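Local structure of VlsE1 (Borreliella burgdorferi, 1L8W) at residues E235-P247 with I252-M266. The protein is a variable surface lipoprotein of the outer membrane whose antigenic variation is thought to let the Lyme disease spirochaete evade the host immune response. Residues are numbered along the deposited sequence; the frame is centred on the assembly and turned at random.
Sequences EQDGKKPEEAKNP and IGDKDGGAEFGQDEM
Gly262 and Pro241 join the two loops through their backbones: Gly262 N donates to Pro241 O with an N-H...O angle of 153°, and the CA of Phe261 lies 3.2 Å from that same Pro241 O. Gln263 carries the next link. Its chain bends at chi2 (-55°), which folds the amide back so that NE2 reaches Glu242 O at 2.7 Å, nearly straight and in the carbonyl plane, while OE1 takes a bond from Lys245 NZ. Because both ends of the amide are engaged, its rotation is fixed. Lys245 runs out extended and turns only at chi4, bringing NZ also into a salt bridge with Glu265 OE2 whose hydrogen bond, at 3.3 Å, is weak. A water donates to Pro241 O and Ala244 O and accepts from Gln263 N, bridging the two backbones.

Neither segment forms a strand; they are the loops on either side of the short helix 247-252, each taking in one end residue of it, and residues 252-266 wrap around the turn at 240-244, where Lys240 O accepts from both Glu243 N and Ala244 N. Asn246 is the N-cap of that helix, its OD1 accepting from Ala249 N and its ND2 tied to Glu235 O. At the helix's other end, Gly253 leaves helical geometry with positive phi, and its O lies 3.1 Å from Gly238 CA in a CA-H...O contact. Asp254 then opens a type I turn to Gly257.

Farther round, Glu242 OE2 receives Ala259 N at 2.9 Å from above the carboxylate plane, and Pro241 CB rests 3.1 Å from Ala259 O. On the inner side the Phe261 ring turns its edge to Pro241 O and meets Phe194, while selenomethionine Met266 sets SE 3.6 Å from Pro247 N, and Pro247 also touches helix 269-281.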
loop_
_atom_site.group_PDB
_atom_site.type_symbol
_atom_site.label_atom_id
_atom_site.label_comp_id
_atom_site.label_asym_id
_atom_site.label_seq_id
_atom_site.Cartn_x
_atom_site.Cartn_y
_atom_site.Cartn_z
ATOM N N GLU A 235 -1.418 -14.228 -11.425
ATOM C CA GLU A 235 -2.685 -14.583 -10.797
ATOM C C GLU A 235 -3.115 -13.472 -9.842
ATOM O O GLU A 235 -3.100 -13.650 -8.620
ATOM C CB GLU A 235 -2.539 -15.895 -10.020
ATOM C CG GLU A 235 -1.358 -16.765 -10.461
ATOM C CD GLU A 235 -0.007 -16.207 -10.008
ATOM O OE1 GLU A 235 0.251 -16.192 -8.784
ATOM O OE2 GLU A 235 0.793 -15.781 -10.869
ATOM N N GLN A 236 -3.516 -12.334 -10.406
ATOM C CA GLN A 236 -3.921 -11.190 -9.606
ATOM C C GLN A 236 -5.392 -11.066 -9.267
ATOM O O GLN A 236 -5.819 -10.026 -8.768
ATOM C CB GLN A 236 -3.463 -9.893 -10.270
ATOM C CG GLN A 236 -1.963 -9.781 -10.378
ATOM C CD GLN A 236 -1.512 -8.394 -10.746
ATOM O OE1 GLN A 236 -0.360 -8.190 -11.131
ATOM N NE2 GLN A 236 -2.414 -7.424 -10.623
ATOM N N ASP A 237 -6.175 -12.106 -9.520
ATOM C CA ASP A 237 -7.592 -12.032 -9.182
ATOM C C ASP A 237 -7.826 -12.473 -7.742
ATOM O O ASP A 237 -7.044 -13.243 -7.180
ATOM C CB ASP A 237 -8.432 -12.878 -10.143
ATOM C CG ASP A 237 -9.566 -12.077 -10.768
ATOM O OD1 ASP A 237 -10.486 -11.662 -10.024
ATOM O OD2 ASP A 237 -9.526 -11.841 -11.998
ATOM N N GLY A 238 -8.908 -11.970 -7.153
ATOM C CA GLY A 238 -9.241 -12.292 -5.776
ATOM C C GLY A 238 -9.364 -13.769 -5.446
ATOM O O GLY A 238 -9.916 -14.550 -6.223
ATOM N N LYS A 239 -8.854 -14.140 -4.275
ATOM C CA LYS A 239 -8.883 -15.516 -3.793
ATOM C C LYS A 239 -9.042 -15.523 -2.271
ATOM O O LYS A 239 -8.575 -14.611 -1.585
ATOM C CB LYS A 239 -7.581 -16.231 -4.168
ATOM C CG LYS A 239 -7.302 -16.297 -5.662
ATOM C CD LYS A 239 -6.073 -17.135 -5.954
ATOM C CE LYS A 239 -5.612 -16.960 -7.392
ATOM N NZ LYS A 239 -5.213 -15.543 -7.672
ATOM N N LYS A 240 -9.697 -16.553 -1.742
ATOM C CA LYS A 240 -9.886 -16.653 -0.301
ATOM C C LYS A 240 -8.516 -16.761 0.356
ATOM O O LYS A 240 -7.537 -17.115 -0.303
ATOM C CB LYS A 240 -10.763 -17.859 0.050
ATOM C CG LYS A 240 -10.236 -19.208 -0.409
ATOM C CD LYS A 240 -11.324 -20.279 -0.271
ATOM C CE LYS A 240 -11.828 -20.391 1.159
ATOM N NZ LYS A 240 -12.994 -21.312 1.307
ATOM N N PRO A 241 -8.428 -16.445 1.662
ATOM C CA PRO A 241 -7.179 -16.491 2.432
ATOM C C PRO A 241 -6.393 -17.789 2.290
ATOM O O PRO A 241 -5.165 -17.784 2.241
ATOM C CB PRO A 241 -7.651 -16.258 3.869
ATOM C CG PRO A 241 -8.872 -15.403 3.685
ATOM C CD PRO A 241 -9.562 -16.101 2.542
ATOM N N GLU A 242 -7.118 -18.898 2.210
ATOM C CA GLU A 242 -6.514 -20.218 2.099
ATOM C C GLU A 242 -5.809 -20.494 0.782
ATOM O O GLU A 242 -4.926 -21.354 0.719
ATOM C CB GLU A 242 -7.577 -21.303 2.317
ATOM C CG GLU A 242 -8.286 -21.240 3.663
ATOM C CD GLU A 242 -9.489 -20.311 3.651
ATOM O OE1 GLU A 242 -9.482 -19.339 2.870
ATOM O OE2 GLU A 242 -10.437 -20.548 4.433
ATOM N N GLU A 243 -6.180 -19.758 -0.262
ATOM C CA GLU A 243 -5.619 -19.990 -1.587
ATOM C C GLU A 243 -4.750 -18.897 -2.190
ATOM O O GLU A 243 -3.953 -19.172 -3.085
ATOM C CB GLU A 243 -6.758 -20.298 -2.556
ATOM C CG GLU A 243 -7.608 -21.504 -2.171
ATOM C CD GLU A 243 -8.881 -21.598 -2.996
ATOM O OE1 GLU A 243 -8.814 -21.344 -4.215
ATOM O OE2 GLU A 243 -9.946 -21.931 -2.436
ATOM N N ALA A 244 -4.907 -17.662 -1.721
ATOM C CA ALA A 244 -4.125 -16.542 -2.250
ATOM C C ALA A 244 -2.619 -16.814 -2.217
ATOM O O ALA A 244 -2.100 -17.339 -1.232
ATOM C CB ALA A 244 -4.442 -15.269 -1.462
ATOM N N LYS A 245 -1.925 -16.448 -3.293
ATOM C CA LYS A 245 -0.479 -16.649 -3.379
ATOM C C LYS A 245 0.322 -15.345 -3.469
ATOM O O LYS A 245 1.561 -15.364 -3.477
ATOM C CB LYS A 245 -0.136 -17.554 -4.572
ATOM C CG LYS A 245 -0.535 -19.029 -4.383
ATOM C CD LYS A 245 -0.179 -19.871 -5.601
ATOM C CE LYS A 245 -0.503 -21.348 -5.388
ATOM N NZ LYS A 245 0.313 -21.961 -4.302
ATOM N N ASN A 246 -0.379 -14.215 -3.547
ATOM C CA ASN A 246 0.278 -12.915 -3.604
ATOM C C ASN A 246 -0.597 -11.892 -2.878
ATOM O O ASN A 246 -1.808 -12.069 -2.776
ATOM C CB ASN A 246 0.530 -12.507 -5.064
ATOM C CG ASN A 246 -0.757 -12.323 -5.857
ATOM O OD1 ASN A 246 -1.495 -11.359 -5.651
ATOM N ND2 ASN A 246 -1.028 -13.249 -6.770
ATOM N N PRO A 247 0.002 -10.809 -2.353
ATOM C CA PRO A 247 -0.817 -9.818 -1.643
ATOM C C PRO A 247 -1.974 -9.166 -2.432
ATOM O O PRO A 247 -2.985 -8.767 -1.834
ATOM C CB PRO A 247 0.220 -8.812 -1.122
ATOM C CG PRO A 247 1.382 -8.973 -2.029
ATOM C CD PRO A 247 1.430 -10.447 -2.321
ATOM N N ILE A 252 -7.863 -8.313 -2.743
ATOM C CA ILE A 252 -9.160 -8.273 -3.408
ATOM C C ILE A 252 -10.098 -9.243 -2.700
ATOM O O ILE A 252 -11.237 -8.891 -2.374
ATOM C CB ILE A 252 -9.052 -8.646 -4.906
ATOM C CG1 ILE A 252 -8.268 -7.559 -5.646
ATOM C CG2 ILE A 252 -10.457 -8.826 -5.506
ATOM C CD1 ILE A 252 -7.952 -7.875 -7.094
ATOM N N GLY A 253 -9.629 -10.466 -2.458
ATOM C CA GLY A 253 -10.465 -11.435 -1.763
ATOM C C GLY A 253 -11.466 -12.234 -2.588
ATOM O O GLY A 253 -11.589 -12.061 -3.810
ATOM N N ASP A 254 -12.204 -13.093 -1.886
ATOM C CA ASP A 254 -13.197 -13.994 -2.468
ATOM C C ASP A 254 -14.489 -13.984 -1.639
ATOM O O ASP A 254 -14.464 -13.681 -0.452
ATOM C CB ASP A 254 -12.585 -15.404 -2.513
ATOM C CG ASP A 254 -13.565 -16.471 -2.959
ATOM O OD1 ASP A 254 -14.471 -16.821 -2.170
ATOM O OD2 ASP A 254 -13.420 -16.966 -4.099
ATOM N N LYS A 255 -15.614 -14.321 -2.265
ATOM C CA LYS A 255 -16.901 -14.325 -1.567
ATOM C C LYS A 255 -17.074 -15.418 -0.513
ATOM O O LYS A 255 -17.796 -15.214 0.465
ATOM C CB LYS A 255 -18.061 -14.400 -2.568
ATOM C CG LYS A 255 -18.148 -13.203 -3.517
ATOM C CD LYS A 255 -19.538 -13.044 -4.117
ATOM C CE LYS A 255 -20.561 -12.650 -3.046
ATOM N NZ LYS A 255 -21.953 -12.471 -3.583
ATOM N N ASP A 256 -16.427 -16.569 -0.693
ATOM C CA ASP A 256 -16.552 -17.649 0.286
ATOM C C ASP A 256 -15.829 -17.329 1.587
ATOM O O ASP A 256 -16.022 -18.007 2.597
ATOM C CB ASP A 256 -16.010 -18.973 -0.261
ATOM C CG ASP A 256 -16.890 -19.560 -1.342
ATOM O OD1 ASP A 256 -18.092 -19.217 -1.370
ATOM O OD2 ASP A 256 -16.382 -20.370 -2.152
ATOM N N GLY A 257 -14.998 -16.295 1.566
ATOM C CA GLY A 257 -14.273 -15.935 2.765
ATOM C C GLY A 257 -13.300 -17.035 3.134
ATOM O O GLY A 257 -13.011 -17.916 2.321
ATOM N N GLY A 258 -12.801 -16.996 4.364
ATOM C CA GLY A 258 -11.856 -18.005 4.793
ATOM C C GLY A 258 -11.188 -17.642 6.102
ATOM O O GLY A 258 -11.462 -16.588 6.678
ATOM N N ALA A 259 -10.305 -18.520 6.564
ATOM C CA ALA A 259 -9.598 -18.314 7.818
ATOM C C ALA A 259 -8.185 -17.816 7.593
ATOM O O ALA A 259 -7.973 -16.792 6.941
ATOM C CB ALA A 259 -9.568 -19.610 8.612
ATOM N N GLU A 260 -7.219 -18.551 8.131
ATOM C CA GLU A 260 -5.817 -18.183 8.011
ATOM C C GLU A 260 -5.331 -18.181 6.572
ATOM O O GLU A 260 -5.976 -18.735 5.690
ATOM C CB GLU A 260 -4.941 -19.162 8.797
ATOM C CG GLU A 260 -5.392 -19.436 10.219
ATOM C CD GLU A 260 -4.335 -20.186 11.015
ATOM O OE1 GLU A 260 -3.810 -21.201 10.503
ATOM O OE2 GLU A 260 -4.029 -19.755 12.149
ATOM N N PHE A 261 -4.192 -17.537 6.341
ATOM C CA PHE A 261 -3.593 -17.537 5.020
ATOM C C PHE A 261 -2.963 -18.931 4.966
ATOM O O PHE A 261 -2.127 -19.277 5.808
ATOM C CB PHE A 261 -2.524 -16.449 4.905
ATOM C CG PHE A 261 -3.084 -15.054 4.715
ATOM C CD1 PHE A 261 -3.850 -14.743 3.594
ATOM C CD2 PHE A 261 -2.815 -14.049 5.638
ATOM C CE1 PHE A 261 -4.341 -13.448 3.394
ATOM C CE2 PHE A 261 -3.298 -12.753 5.451
ATOM C CZ PHE A 261 -4.062 -12.450 4.327
ATOM N N GLY A 262 -3.372 -19.734 3.992
ATOM C CA GLY A 262 -2.861 -21.092 3.902
ATOM C C GLY A 262 -1.658 -21.353 3.015
ATOM O O GLY A 262 -0.909 -22.297 3.261
ATOM N N GLN A 263 -1.464 -20.538 1.986
ATOM C CA GLN A 263 -0.337 -20.739 1.089
ATOM C C GLN A 263 0.983 -20.272 1.705
ATOM O O GLN A 263 0.999 -19.386 2.563
ATOM C CB GLN A 263 -0.598 -20.018 -0.231
ATOM C CG GLN A 263 -1.874 -20.480 -0.930
ATOM C CD GLN A 263 -1.897 -21.983 -1.160
ATOM O OE1 GLN A 263 -1.034 -22.529 -1.843
ATOM N NE2 GLN A 263 -2.886 -22.655 -0.585
ATOM N N ASP A 264 2.084 -20.885 1.277
ATOM C CA ASP A 264 3.401 -20.523 1.788
ATOM C C ASP A 264 3.847 -19.169 1.258
ATOM O O ASP A 264 4.616 -18.471 1.911
ATOM C CB ASP A 264 4.437 -21.588 1.412
ATOM C CG ASP A 264 4.265 -22.880 2.196
ATOM O OD1 ASP A 264 4.328 -22.842 3.444
ATOM O OD2 ASP A 264 4.070 -23.939 1.564
ATOM N N GLU A 265 3.366 -18.800 0.072
ATOM C CA GLU A 265 3.724 -17.518 -0.526
ATOM C C GLU A 265 3.239 -16.369 0.348
ATOM O O GLU A 265 3.849 -15.304 0.373
ATOM C CB GLU A 265 3.138 -17.394 -1.935
ATOM C CG GLU A 265 3.795 -18.314 -2.960
ATOM C CD GLU A 265 3.130 -19.667 -3.048
ATOM O OE1 GLU A 265 2.595 -20.137 -2.020
ATOM O OE2 GLU A 265 3.153 -20.265 -4.150
HETATM N N MSE A 266 2.125 -16.581 1.043
HETATM C CA MSE A 266 1.592 -15.578 1.954
HETATM C C MSE A 266 2.167 -15.965 3.326
HETATM O O MSE A 266 3.337 -16.335 3.417
HETATM C CB MSE A 266 0.054 -15.606 1.963
HETATM C CG MSE A 266 -0.617 -14.943 0.740
HETATM SE SE MSE A 266 -0.304 -13.001 0.513
HETATM C CE MSE A 266 1.327 -13.122 -0.497
HETATM O O HOH W 1 -10.683 -18.584 -3.662
HETATM O O HOH W 2 -2.758 -17.743 1.254
#